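Local coordinates for vanadium-dependent bromoperoxidase (Corallina officinalis, PDB 1QHB), which catalyses the bromination of organic substrates by bromide and hydrogen peroxide, using a vanadate cofactor, and forms a dodecamer whose subunits each bind a calcium ion important for stability, at residues 110-113 with 114-118; 169-173 with 174-178; 344-348 with 349-353; 429-432 with 433-436; 564-567 with 568-572. All coordinates share one frame; numbering follows the deposited sequence.

Interaction 1 of 5, residues 110-113 with 114-118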
loop_
_atom_site.group_PDB
_atom_site.type_symbol
_atom_site.label_atom_id
_atom_site.label_comp_id
_atom_site.label_asym_id
_atom_site.label_seq_id
_atom_site.Cartn_x
_atom_site.Cartn_y
_atom_site.Cartn_z
ATOM N N SER A 110 -8.119 65.685 -8.878
ATOM C CA SER A 110 -9.283 66.419 -9.342
ATOM C C SER A 110 -10.112 67.068 -8.241
ATOM O O SER A 110 -10.210 66.624 -7.112
ATOM C CB SER A 110 -10.175 65.507 -10.204
ATOM O OG SER A 110 -10.882 64.590 -9.400
ATOM N N ASP A 111 -10.640 68.241 -8.619
ATOM C CA ASP A 111 -11.542 69.010 -7.754
ATOM C C ASP A 111 -12.752 68.176 -7.401
ATOM O O ASP A 111 -13.150 68.052 -6.234
ATOM C CB ASP A 111 -11.960 70.280 -8.495
ATOM C CG ASP A 111 -10.806 71.269 -8.647
ATOM O OD1 ASP A 111 -9.815 71.149 -7.891
ATOM O OD2 ASP A 111 -10.875 72.179 -9.512
ATOM N N LEU A 112 -13.271 67.470 -8.412
ATOM C CA LEU A 112 -14.377 66.535 -8.227
ATOM C C LEU A 112 -14.081 65.505 -7.160
ATOM O O LEU A 112 -14.968 65.422 -6.294
ATOM C CB LEU A 112 -14.668 65.907 -9.598
ATOM C CG LEU A 112 -15.921 65.004 -9.522
ATOM C CD1 LEU A 112 -17.160 65.784 -9.079
ATOM C CD2 LEU A 112 -16.178 64.321 -10.848
ATOM N N ALA A 113 -12.986 64.753 -7.188
ATOM C CA ALA A 113 -12.725 63.738 -6.165
ATOM C C ALA A 113 -12.495 64.371 -4.796
ATOM O O ALA A 113 -12.918 63.798 -3.792
ATOM C CB ALA A 113 -11.466 62.915 -6.489
ATOM N N ASN A 114 -11.790 65.497 -4.742
ATOM C CA ASN A 114 -11.543 66.181 -3.467
ATOM C C ASN A 114 -12.837 66.736 -2.904
ATOM O O ASN A 114 -13.243 66.412 -1.786
ATOM C CB ASN A 114 -10.507 67.277 -3.676
ATOM C CG ASN A 114 -9.108 66.698 -3.747
ATOM O OD1 ASN A 114 -8.754 65.825 -2.942
ATOM N ND2 ASN A 114 -8.324 67.166 -4.702
ATOM N N SER A 115 -13.630 67.398 -3.729
ATOM C CA SER A 115 -14.944 67.860 -3.265
ATOM C C SER A 115 -15.860 66.763 -2.759
ATOM O O SER A 115 -16.688 67.080 -1.901
ATOM C CB SER A 115 -15.622 68.607 -4.412
ATOM O OG SER A 115 -16.355 67.665 -5.165
ATOM N N LEU A 116 -15.776 65.499 -3.191
ATOM C CA LEU A 116 -16.641 64.458 -2.618
ATOM C C LEU A 116 -16.057 63.739 -1.429
ATOM O O LEU A 116 -16.722 62.847 -0.888
ATOM C CB LEU A 116 -16.909 63.399 -3.695
ATOM C CG LEU A 116 -17.745 63.847 -4.897
ATOM C CD1 LEU A 116 -17.560 62.924 -6.086
ATOM C CD2 LEU A 116 -19.215 63.919 -4.502
ATOM N N ASP A 117 -14.795 63.988 -1.077
ATOM C CA ASP A 117 -14.111 63.239 -0.037
ATOM C C ASP A 117 -14.046 61.763 -0.367
ATOM O O ASP A 117 -14.133 60.935 0.547
ATOM C CB ASP A 117 -14.797 63.420 1.317
ATOM C CG ASP A 117 -14.693 64.865 1.801
ATOM O OD1 ASP A 117 -13.896 65.628 1.205
ATOM O OD2 ASP A 117 -15.430 65.212 2.745
ATOM N N LEU A 118 -13.729 61.390 -1.607
ATOM C CA LEU A 118 -13.705 59.951 -1.924
ATOM C C LEU A 118 -12.642 59.234 -1.124
ATOM O O LEU A 118 -11.565 59.802 -0.857
ATOM C CB LEU A 118 -13.376 59.851 -3.428
ATOM C CG LEU A 118 -14.523 60.339 -4.342
ATOM C CD1 LEU A 118 -14.206 60.080 -5.798
ATOM C CD2 LEU A 118 -15.852 59.681 -3.974
#
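Leu116 lies alongside Leu112 at the end of the short helix 111-115. From the Leu116 backbone outward, CB and CG both rest against the backbone carbonyl of Leu112, CG at 3.5 Å from Leu112 O. One branch, CD1, stays beside that oxygen and reaches CD1 of Leu112 at 4.2 Å, the two leucine side chains pointing the same way. Leu112 O is gripped by two donors arriving from one face of its carbonyl plane: Leu116 N, and the hydroxyl of Ser115, whose OG stands 2.9 Å from Leu112 O. A first torsion of 89° sets OG between the backbone N and the carbonyl carbon of Ser115, turned back to that oxygen. At the start of the helix Ser110 is the N-cap, its OG accepting from Ala113 N at 3.1 Å and also hydrogen-bonded to Asp300 OD2. At the other end Asp117 takes positive phi, closing a Schellman motif; Leu118 N makes a weak bond to Ala113 O at 3.4 Å, and Leu118 CD1 packs on Ala113 CB at 4.0 Å. Asn255 and Lys256 of a second subunit border this end. With barely more than one turn of helix, side-chain hydroxyls supplement the backbone bonding at both ends, while the leucine contacts give the turn an apolar side.

Interaction 2 of 5, residues 169-173 with 174-178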
loop_
_atom_site.group_PDB
_atom_site.type_symbol
_atom_site.label_atom_id
_atom_site.label_comp_id
_atom_site.label_asym_id
_atom_site.label_seq_id
_atom_site.Cartn_x
_atom_site.Cartn_y
_atom_site.Cartn_z
ATOM N N ARG A 169 -22.331 54.871 -28.460
ATOM C CA ARG A 169 -23.086 54.302 -27.350
ATOM C C ARG A 169 -24.569 54.584 -27.355
ATOM O O ARG A 169 -25.348 53.827 -26.769
ATOM C CB ARG A 169 -22.543 54.779 -25.987
ATOM C CG ARG A 169 -21.855 53.743 -25.120
ATOM C CD ARG A 169 -20.995 54.213 -23.968
ATOM N NE ARG A 169 -19.723 53.367 -24.016
ATOM C CZ ARG A 169 -18.608 53.848 -23.512
ATOM N NH1 ARG A 169 -18.579 55.078 -22.981
ATOM N NH2 ARG A 169 -17.488 53.136 -23.506
ATOM N N ASP A 170 -25.020 55.725 -27.892
ATOM C CA ASP A 170 -26.434 56.070 -27.815
ATOM C C ASP A 170 -27.162 55.763 -29.105
ATOM O O ASP A 170 -28.333 56.053 -29.266
ATOM C CB ASP A 170 -26.594 57.505 -27.303
ATOM C CG ASP A 170 -26.111 57.535 -25.858
ATOM O OD1 ASP A 170 -26.710 56.837 -24.999
ATOM O OD2 ASP A 170 -25.108 58.203 -25.610
ATOM N N ILE A 171 -26.587 54.988 -29.986
ATOM C CA ILE A 171 -27.192 54.464 -31.192
ATOM C C ILE A 171 -28.045 53.255 -30.827
ATOM O O ILE A 171 -27.625 52.400 -30.028
ATOM C CB ILE A 171 -26.076 54.056 -32.166
ATOM C CG1 ILE A 171 -25.453 55.348 -32.728
ATOM C CG2 ILE A 171 -26.601 53.215 -33.313
ATOM C CD1 ILE A 171 -24.321 55.141 -33.702
ATOM N N GLU A 172 -29.226 53.129 -31.442
ATOM C CA GLU A 172 -30.106 52.029 -31.218
ATOM C C GLU A 172 -29.776 50.810 -32.056
ATOM O O GLU A 172 -29.610 50.923 -33.265
ATOM C CB GLU A 172 -31.588 52.394 -31.533
ATOM C CG GLU A 172 -32.018 53.559 -30.663
ATOM C CD GLU A 172 -33.473 53.942 -30.804
ATOM O OE1 GLU A 172 -34.297 53.209 -31.376
ATOM O OE2 GLU A 172 -33.834 55.001 -30.265
ATOM N N PHE A 173 -29.771 49.633 -31.433
ATOM C CA PHE A 173 -29.514 48.412 -32.193
ATOM C C PHE A 173 -30.424 48.269 -33.410
ATOM O O PHE A 173 -29.992 47.930 -34.512
ATOM C CB PHE A 173 -29.750 47.196 -31.290
ATOM C CG PHE A 173 -28.656 47.039 -30.269
ATOM C CD1 PHE A 173 -27.389 46.683 -30.693
ATOM C CD2 PHE A 173 -28.895 47.249 -28.930
ATOM C CE1 PHE A 173 -26.358 46.543 -29.776
ATOM C CE2 PHE A 173 -27.865 47.061 -28.012
ATOM C CZ PHE A 173 -26.614 46.735 -28.431
ATOM N N SER A 174 -31.719 48.563 -33.280
ATOM C CA SER A 174 -32.634 48.444 -34.393
ATOM C C SER A 174 -32.417 49.479 -35.480
ATOM O O SER A 174 -33.141 49.427 -36.477
ATOM C CB SER A 174 -34.082 48.566 -33.869
ATOM O OG SER A 174 -34.442 47.408 -33.145
ATOM N N GLU A 175 -31.542 50.436 -35.345
ATOM C CA GLU A 175 -31.308 51.489 -36.306
ATOM C C GLU A 175 -29.902 51.521 -36.856
ATOM O O GLU A 175 -29.456 52.561 -37.338
ATOM C CB GLU A 175 -31.601 52.846 -35.624
ATOM C CG GLU A 175 -33.097 52.952 -35.339
ATOM C CD GLU A 175 -33.526 54.298 -34.773
ATOM O OE1 GLU A 175 -32.693 54.996 -34.175
ATOM O OE2 GLU A 175 -34.729 54.630 -34.912
ATOM N N PHE A 176 -29.187 50.402 -36.796
ATOM C CA PHE A 176 -27.837 50.315 -37.325
ATOM C C PHE A 176 -27.827 50.569 -38.831
ATOM O O PHE A 176 -26.850 51.047 -39.398
ATOM C CB PHE A 176 -27.282 48.906 -37.075
ATOM C CG PHE A 176 -26.496 48.717 -35.824
ATOM C CD1 PHE A 176 -26.714 49.480 -34.697
ATOM C CD2 PHE A 176 -25.536 47.708 -35.766
ATOM C CE1 PHE A 176 -25.979 49.312 -33.534
ATOM C CE2 PHE A 176 -24.798 47.528 -34.624
ATOM C CZ PHE A 176 -25.023 48.309 -33.511
ATOM N N ASP A 177 -28.852 50.124 -39.530
ATOM C CA ASP A 177 -28.971 50.266 -40.971
ATOM C C ASP A 177 -29.894 51.412 -41.354
ATOM O O ASP A 177 -30.277 51.572 -42.512
ATOM C CB ASP A 177 -29.453 48.948 -41.599
ATOM C CG ASP A 177 -28.583 48.588 -42.796
ATOM O OD1 ASP A 177 -27.714 49.393 -43.212
ATOM O OD2 ASP A 177 -28.761 47.479 -43.351
ATOM N N SER A 178 -30.271 52.261 -40.406
ATOM C CA SER A 178 -31.114 53.409 -40.683
ATOM C C SER A 178 -30.303 54.612 -41.140
ATOM O O SER A 178 -29.243 54.945 -40.612
ATOM C CB SER A 178 -31.920 53.782 -39.443
ATOM O OG SER A 178 -32.012 55.177 -39.286
HETATM O O HOH W 1 -30.156 55.427 -33.243
#
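The loop between helices 153-167 and 182-192 makes a short 3-10 turn at Phe173 and Ser174, followed by a type I beta turn from Glu175 to Ser178. The first turn is closed by Glu175 N, which donates to Glu172 O at 2.9 Å from well above the carbonyl plane. This brings the side chains of Glu172 and Glu175 alongside each other, both extended and pointing the same way. Their carboxylates are stacked with planes only 3° apart, and Glu172 OE1 lies 3.7 Å from Glu175 OE1. A water donates to Glu175 OE1 at 2.7 Å and accepts from Glu172 N, tying the second carboxylate to the backbone of the first glutamate. Phe176 lies beside Phe173, the rings tilted by 35° with centroids 5.9 Å apart. Ile171 CG2 meets Phe176 CE1 at 4.0 Å, its side chain crossing the phenylalanine at about a right angle. A true ring stack is made by Phe173 with Tyr236. Two like charges so near would be expected to repel and perhaps to raise the proton affinity of one; the salt bridge from Glu175 to Lys180, and a long, weak ion pair from Glu172 to Arg321, probably offset much of that cost.

Interaction 3 of 5, residues 344-348 with 349-353; sequences LILLA and NGVPF
Leu347 sends its CD2 branch to the ring of Phe353, 3.6 Å from CZ, and Leu346 CD2 meets Val351 CG2 at 3.8 Å; these apolar contacts join the last turn of helix 337-349 to the chain that leaves it. In Val351 a first torsion of 175° carries CG1 anti to the backbone N, and the other methyl, CG2, faces the leucine. A methyl also rests near an amide: Ile345 and Asn349 run side by side, with Ile345 CG2 lying 3.8 Å from Asn349 ND2. The backbone bonds end the helix in a Schellman motif: Val351 N reaches back to Leu346 O at 3.2 Å, and Gly350, with positive phi, donates to Leu347 O from high above its carbonyl plane. With no side chain, Gly350 can hold these backbone angles without crowding the carbonyl oxygen before it. Asn349 N still makes a regular helical bond, 2.8 Å to Ile345 O. Among polar side chains, Asn349 holds the backbone N of Lys246 through OD1, pinning the helix end to a neighbouring loop. Phe353 also meets the ring of Phe500, and its side chain lies about 9 Å from the bound calcium ion.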
loop_
_atom_site.group_PDB
_atom_site.type_symbol
_atom_site.label_atom_id
_atom_site.label_comp_id
_atom_site.label_asym_id
_atom_site.label_seq_id
_atom_site.Cartn_x
_atom_site.Cartn_y
_atom_site.Cartn_z
ATOM N N LEU A 344 -35.163 29.865 -17.542
ATOM C CA LEU A 344 -36.559 30.016 -17.148
ATOM C C LEU A 344 -37.494 30.204 -18.342
ATOM O O LEU A 344 -38.575 29.630 -18.324
ATOM C CB LEU A 344 -36.682 31.168 -16.168
ATOM C CG LEU A 344 -36.027 31.034 -14.789
ATOM C CD1 LEU A 344 -36.044 32.402 -14.108
ATOM C CD2 LEU A 344 -36.779 30.039 -13.921
ATOM N N ILE A 345 -37.083 30.917 -19.381
ATOM C CA ILE A 345 -37.888 31.074 -20.595
ATOM C C ILE A 345 -38.056 29.698 -21.253
ATOM O O ILE A 345 -39.141 29.350 -21.723
ATOM C CB ILE A 345 -37.183 32.061 -21.538
ATOM C CG1 ILE A 345 -37.295 33.493 -20.952
ATOM C CG2 ILE A 345 -37.839 32.086 -22.920
ATOM C CD1 ILE A 345 -36.447 34.535 -21.679
ATOM N N LEU A 346 -36.949 28.953 -21.371
ATOM C CA LEU A 346 -36.939 27.655 -22.023
ATOM C C LEU A 346 -37.842 26.721 -21.249
ATOM O O LEU A 346 -38.647 26.013 -21.869
ATOM C CB LEU A 346 -35.534 27.049 -22.146
ATOM C CG LEU A 346 -34.507 27.805 -22.986
ATOM C CD1 LEU A 346 -33.097 27.288 -22.828
ATOM C CD2 LEU A 346 -34.892 27.739 -24.462
ATOM N N LEU A 347 -37.787 26.752 -19.898
ATOM C CA LEU A 347 -38.673 25.840 -19.175
ATOM C C LEU A 347 -40.119 26.230 -19.364
ATOM O O LEU A 347 -40.985 25.363 -19.604
ATOM C CB LEU A 347 -38.355 25.771 -17.677
ATOM C CG LEU A 347 -36.999 25.125 -17.333
ATOM C CD1 LEU A 347 -36.605 25.428 -15.903
ATOM C CD2 LEU A 347 -37.126 23.611 -17.576
ATOM N N ALA A 348 -40.417 27.522 -19.221
ATOM C CA ALA A 348 -41.794 27.991 -19.369
ATOM C C ALA A 348 -42.330 27.790 -20.783
ATOM O O ALA A 348 -43.486 27.445 -20.998
ATOM C CB ALA A 348 -41.806 29.471 -18.972
ATOM N N ASN A 349 -41.531 27.931 -21.845
ATOM C CA ASN A 349 -41.965 27.682 -23.203
ATOM C C ASN A 349 -42.026 26.212 -23.553
ATOM O O ASN A 349 -42.567 25.879 -24.617
ATOM C CB ASN A 349 -41.035 28.464 -24.161
ATOM C CG ASN A 349 -41.338 29.955 -24.081
ATOM O OD1 ASN A 349 -42.173 30.371 -23.268
ATOM N ND2 ASN A 349 -40.723 30.680 -24.950
ATOM N N GLY A 350 -41.568 25.280 -22.705
ATOM C CA GLY A 350 -41.711 23.870 -23.037
ATOM C C GLY A 350 -40.655 23.401 -24.021
ATOM O O GLY A 350 -40.883 22.356 -24.640
ATOM N N VAL A 351 -39.529 24.087 -24.222
ATOM C CA VAL A 351 -38.494 23.510 -25.084
ATOM C C VAL A 351 -38.010 22.182 -24.488
ATOM O O VAL A 351 -37.867 22.045 -23.281
ATOM C CB VAL A 351 -37.342 24.511 -25.183
ATOM C CG1 VAL A 351 -36.211 23.867 -25.976
ATOM C CG2 VAL A 351 -37.883 25.831 -25.749
ATOM N N PRO A 352 -37.874 21.131 -25.283
ATOM C CA PRO A 352 -37.547 19.802 -24.813
ATOM C C PRO A 352 -36.135 19.678 -24.248
ATOM O O PRO A 352 -35.262 20.418 -24.641
ATOM C CB PRO A 352 -37.608 18.872 -26.009
ATOM C CG PRO A 352 -38.151 19.693 -27.144
ATOM C CD PRO A 352 -38.088 21.154 -26.769
ATOM N N PHE A 353 -35.972 18.743 -23.307
ATOM C CA PHE A 353 -34.640 18.489 -22.774
ATOM C C PHE A 353 -33.854 17.694 -23.838
ATOM O O PHE A 353 -34.424 17.192 -24.805
ATOM C CB PHE A 353 -34.743 17.735 -21.427
ATOM C CG PHE A 353 -35.295 18.582 -20.318
ATOM C CD1 PHE A 353 -34.732 19.803 -19.987
ATOM C CD2 PHE A 353 -36.406 18.189 -19.611
ATOM C CE1 PHE A 353 -35.246 20.571 -18.972
ATOM C CE2 PHE A 353 -36.943 18.953 -18.595
ATOM C CZ PHE A 353 -36.365 20.151 -18.273
#

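Interaction 4 of 5, residues 429-432 with 433-436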
loop_
_atom_site.group_PDB
_atom_site.type_symbol
_atom_site.label_atom_id
_atom_site.label_comp_id
_atom_site.label_asym_id
_atom_site.label_seq_id
_atom_site.Cartn_x
_atom_site.Cartn_y
_atom_site.Cartn_z
ATOM N N PRO A 429 6.785 56.073 -26.191
ATOM C CA PRO A 429 7.077 55.841 -27.593
ATOM C C PRO A 429 6.590 54.503 -28.055
ATOM O O PRO A 429 6.165 54.293 -29.208
ATOM C CB PRO A 429 8.586 56.018 -27.710
ATOM C CG PRO A 429 9.127 55.817 -26.348
ATOM C CD PRO A 429 8.041 56.311 -25.421
ATOM N N GLU A 430 6.417 53.555 -27.140
ATOM C CA GLU A 430 5.900 52.223 -27.416
ATOM C C GLU A 430 4.513 52.295 -28.034
ATOM O O GLU A 430 4.147 51.375 -28.759
ATOM C CB GLU A 430 5.863 51.385 -26.131
ATOM C CG GLU A 430 7.224 51.278 -25.447
ATOM C CD GLU A 430 7.420 52.337 -24.391
ATOM O OE1 GLU A 430 7.018 53.498 -24.613
ATOM O OE2 GLU A 430 7.944 52.151 -23.272
ATOM N N VAL A 431 3.697 53.341 -27.757
ATOM C CA VAL A 431 2.395 53.372 -28.428
ATOM C C VAL A 431 2.386 54.291 -29.645
ATOM O O VAL A 431 1.291 54.580 -30.147
ATOM C CB VAL A 431 1.264 53.662 -27.437
ATOM C CG1 VAL A 431 1.242 52.575 -26.337
ATOM C CG2 VAL A 431 1.348 55.011 -26.781
ATOM N N ASP A 432 3.527 54.646 -30.253
ATOM C CA ASP A 432 3.501 55.627 -31.344
ATOM C C ASP A 432 2.681 55.135 -32.531
ATOM O O ASP A 432 1.951 55.838 -33.224
ATOM C CB ASP A 432 4.934 55.851 -31.874
ATOM C CG ASP A 432 5.728 56.848 -31.072
ATOM O OD1 ASP A 432 5.219 57.449 -30.111
ATOM O OD2 ASP A 432 6.919 57.031 -31.420
ATOM N N VAL A 433 2.851 53.856 -32.857
ATOM C CA VAL A 433 2.121 53.283 -33.988
ATOM C C VAL A 433 0.645 53.136 -33.677
ATOM O O VAL A 433 -0.186 53.370 -34.543
ATOM C CB VAL A 433 2.759 51.957 -34.360
ATOM C CG1 VAL A 433 1.992 51.224 -35.457
ATOM C CG2 VAL A 433 4.194 52.214 -34.807
ATOM N N LEU A 434 0.313 52.816 -32.437
ATOM C CA LEU A 434 -1.094 52.714 -32.026
ATOM C C LEU A 434 -1.733 54.090 -32.203
ATOM O O LEU A 434 -2.777 54.217 -32.849
ATOM C CB LEU A 434 -1.098 52.190 -30.589
ATOM C CG LEU A 434 -2.364 52.152 -29.742
ATOM C CD1 LEU A 434 -3.478 51.322 -30.339
ATOM C CD2 LEU A 434 -2.027 51.583 -28.366
ATOM N N VAL A 435 -1.054 55.153 -31.748
ATOM C CA VAL A 435 -1.602 56.506 -31.915
ATOM C C VAL A 435 -1.685 56.895 -33.380
ATOM O O VAL A 435 -2.726 57.403 -33.812
ATOM C CB VAL A 435 -0.770 57.536 -31.119
ATOM C CG1 VAL A 435 -1.137 58.967 -31.437
ATOM C CG2 VAL A 435 -0.910 57.273 -29.635
ATOM N N GLU A 436 -0.650 56.613 -34.184
ATOM C CA GLU A 436 -0.711 57.034 -35.579
ATOM C C GLU A 436 -1.861 56.400 -36.341
ATOM O O GLU A 436 -2.554 57.068 -37.114
ATOM C CB GLU A 436 0.622 56.706 -36.246
ATOM C CG GLU A 436 0.650 57.016 -37.735
ATOM C CD GLU A 436 1.845 56.331 -38.381
ATOM O OE1 GLU A 436 2.987 56.637 -37.965
ATOM O OE2 GLU A 436 1.649 55.493 -39.283
HETATM O O HOH W 2 1.982 50.884 -30.491
HETATM O O HOH W 3 4.351 51.862 -31.633
#
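Val431 meets Leu434 and Val435 one turn further on, where the chain enters helix 432-437. Its CG1 and CB both touch a single methyl of Leu434, CD2, the CG1 contact measuring 4.0 Å; the two side chains cross at a slant. The CG2 methyl of Val431 takes the more hindered place between its own backbone N and carbonyl carbon, and comes to 4.3 Å from Val435 CG2. The backbone closes the first helical turn beside these methyls. Val435 N donates to Val431 O at 2.9 Å, approaching almost in line with the carbonyl, and Glu436 N makes the next bond to Asp432 O.

In the next shell, two waters serve the start of the helix. Both donate to Glu430 O; one accepts from Leu434 N at 3.2 Å and the other from Val433 N at 2.8 Å. Val431 occupies the N-cap position, and its side chain has no polar atom with which to cap the helix. Further out, Asp432 OD1 takes a hydrogen bond from Asn417 of helix 407-422, the helix against which Val431 and Val435 also pack. Leu434 touches Ile414 of that helix and also Leu155 and Ile156 of helix 153-167.

Water thus does the work of the cap: the bridges from Glu430 O engage the first-turn amides of Val433 and Leu434, which the apolar side chain of Val431 cannot bond. The carboxylate of Asp432 near the helix start is probably favoured by the helix dipole, and Val431, Leu434 and Val435 are the buried apolar residues.

Interaction 5 of 5, residues 564-567 with 568-572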
loop_
_atom_site.group_PDB
_atom_site.type_symbol
_atom_site.label_atom_id
_atom_site.label_comp_id
_atom_site.label_asym_id
_atom_site.label_seq_id
_atom_site.Cartn_x
_atom_site.Cartn_y
_atom_site.Cartn_z
ATOM N N GLU A 564 -16.080 27.142 -21.177
ATOM C CA GLU A 564 -16.599 25.946 -21.843
ATOM C C GLU A 564 -15.846 24.716 -21.317
ATOM O O GLU A 564 -16.479 23.694 -21.034
ATOM C CB GLU A 564 -16.352 26.015 -23.357
ATOM C CG GLU A 564 -16.865 24.775 -24.084
ATOM C CD GLU A 564 -16.728 24.894 -25.583
ATOM O OE1 GLU A 564 -15.600 25.133 -26.061
ATOM O OE2 GLU A 564 -17.725 24.738 -26.292
ATOM N N GLN A 565 -14.511 24.782 -21.215
ATOM C CA GLN A 565 -13.727 23.658 -20.715
ATOM C C GLN A 565 -14.067 23.294 -19.264
ATOM O O GLN A 565 -13.962 22.138 -18.820
ATOM C CB GLN A 565 -12.210 23.985 -20.706
ATOM C CG GLN A 565 -11.560 24.129 -22.073
ATOM C CD GLN A 565 -10.167 24.750 -22.052
ATOM O OE1 GLN A 565 -9.251 24.327 -21.357
ATOM N NE2 GLN A 565 -9.973 25.811 -22.866
ATOM N N ILE A 566 -14.308 24.348 -18.465
ATOM C CA ILE A 566 -14.591 24.133 -17.039
ATOM C C ILE A 566 -15.896 23.369 -16.952
ATOM O O ILE A 566 -15.976 22.404 -16.218
ATOM C CB ILE A 566 -14.645 25.472 -16.268
ATOM C CG1 ILE A 566 -13.292 26.181 -16.108
ATOM C CG2 ILE A 566 -15.252 25.316 -14.893
ATOM C CD1 ILE A 566 -12.176 25.312 -15.562
ATOM N N ALA A 567 -16.934 23.787 -17.681
ATOM C CA ALA A 567 -18.233 23.143 -17.679
ATOM C C ALA A 567 -18.148 21.695 -18.136
ATOM O O ALA A 567 -18.718 20.827 -17.479
ATOM C CB ALA A 567 -19.222 23.844 -18.596
ATOM N N ILE A 568 -17.425 21.446 -19.221
ATOM C CA ILE A 568 -17.267 20.074 -19.749
ATOM C C ILE A 568 -16.579 19.187 -18.701
ATOM O O ILE A 568 -16.948 18.031 -18.475
ATOM C CB ILE A 568 -16.453 20.114 -21.077
ATOM C CG1 ILE A 568 -17.284 20.568 -22.249
ATOM C CG2 ILE A 568 -15.809 18.748 -21.362
ATOM C CD1 ILE A 568 -16.596 20.915 -23.575
ATOM N N GLY A 569 -15.565 19.724 -18.012
ATOM C CA GLY A 569 -14.859 19.016 -16.941
ATOM C C GLY A 569 -15.715 18.600 -15.764
ATOM O O GLY A 569 -15.679 17.458 -15.291
ATOM N N ILE A 570 -16.610 19.517 -15.343
ATOM C CA ILE A 570 -17.575 19.207 -14.303
ATOM C C ILE A 570 -18.576 18.129 -14.762
ATOM O O ILE A 570 -18.938 17.136 -14.091
ATOM C CB ILE A 570 -18.335 20.479 -13.867
ATOM C CG1 ILE A 570 -17.348 21.388 -13.103
ATOM C CG2 ILE A 570 -19.546 20.123 -13.074
ATOM C CD1 ILE A 570 -17.850 22.808 -12.811
ATOM N N LEU A 571 -19.068 18.290 -15.978
ATOM C CA LEU A 571 -20.033 17.243 -16.410
ATOM C C LEU A 571 -19.366 15.873 -16.452
ATOM O O LEU A 571 -19.994 14.874 -16.086
ATOM C CB LEU A 571 -20.545 17.538 -17.817
ATOM C CG LEU A 571 -21.514 18.731 -17.831
ATOM C CD1 LEU A 571 -21.887 19.036 -19.267
ATOM C CD2 LEU A 571 -22.703 18.409 -16.966
ATOM N N GLU A 572 -18.136 15.810 -16.942
ATOM C CA GLU A 572 -17.447 14.502 -17.007
ATOM C C GLU A 572 -17.238 13.840 -15.645
ATOM O O GLU A 572 -17.418 12.633 -15.531
ATOM C CB GLU A 572 -16.038 14.554 -17.624
ATOM C CG GLU A 572 -16.126 15.050 -19.074
ATOM C CD GLU A 572 -14.747 15.236 -19.686
ATOM O OE1 GLU A 572 -13.772 15.381 -18.909
ATOM O OE2 GLU A 572 -14.662 15.232 -20.935
#
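Ile568 and Ala567 have the most surface buried here, in the C-terminal half of helix 553-574. The Ile568 side chain runs alongside that of Glu564: CG1 lies 3.4 Å from Glu564 O, and CD1 ends 3.9 Å from Glu564 CG. The first torsion of Ile568, -77°, directs CG1 back toward the preceding turn, where it meets the aliphatic part of the glutamate. That glutamate is extended, and its OE2 accepts a hydrogen bond from the backbone N of Phe589. Ala567 takes part mainly through its carbonyl oxygen, which accepts from Leu571 N at 3.0 Å, with Leu571 CG 3.5 Å from Ala567 O. Gly569 N donates to Gln565 O at 3.0 Å, from above the carbonyl plane. On another side of the helix Ile566 CG2 meets Ile570 CD1 at 4.2 Å, the two isoleucines slanting across one another. These i to i+4 pairs are those of a regular alpha helix, and this one is a largely buried member of the helical core. Ala567 and Leu571 touch Ile495 of helix 484-499; Ile566, Ile570 and also Leu571 touch helix 376-402, at Ala393, Val386 and Leu382 respectively, and helix 553-574 thus packs against both.

In the fold
All five are local contacts, yet their settings differ. Interaction 5 is the buried one, inside a long helix; the other four are partly buried and lie at helix ends or in a loop. Interactions 1 and 3 both finish a helix with a Schellman motif, but the first abuts a second subunit and the other approaches the calcium site; they lie on opposite sides of the chain's centre. Interaction 4 begins a helix with waters, where interaction 1 uses a serine. Interaction 2, the loop case, brings like charges together. Helix 153-167 precedes interaction 2 and packs on interaction 4; helix 376-402 touches both 3 and 5, whose nearest atoms are about 12 Å apart.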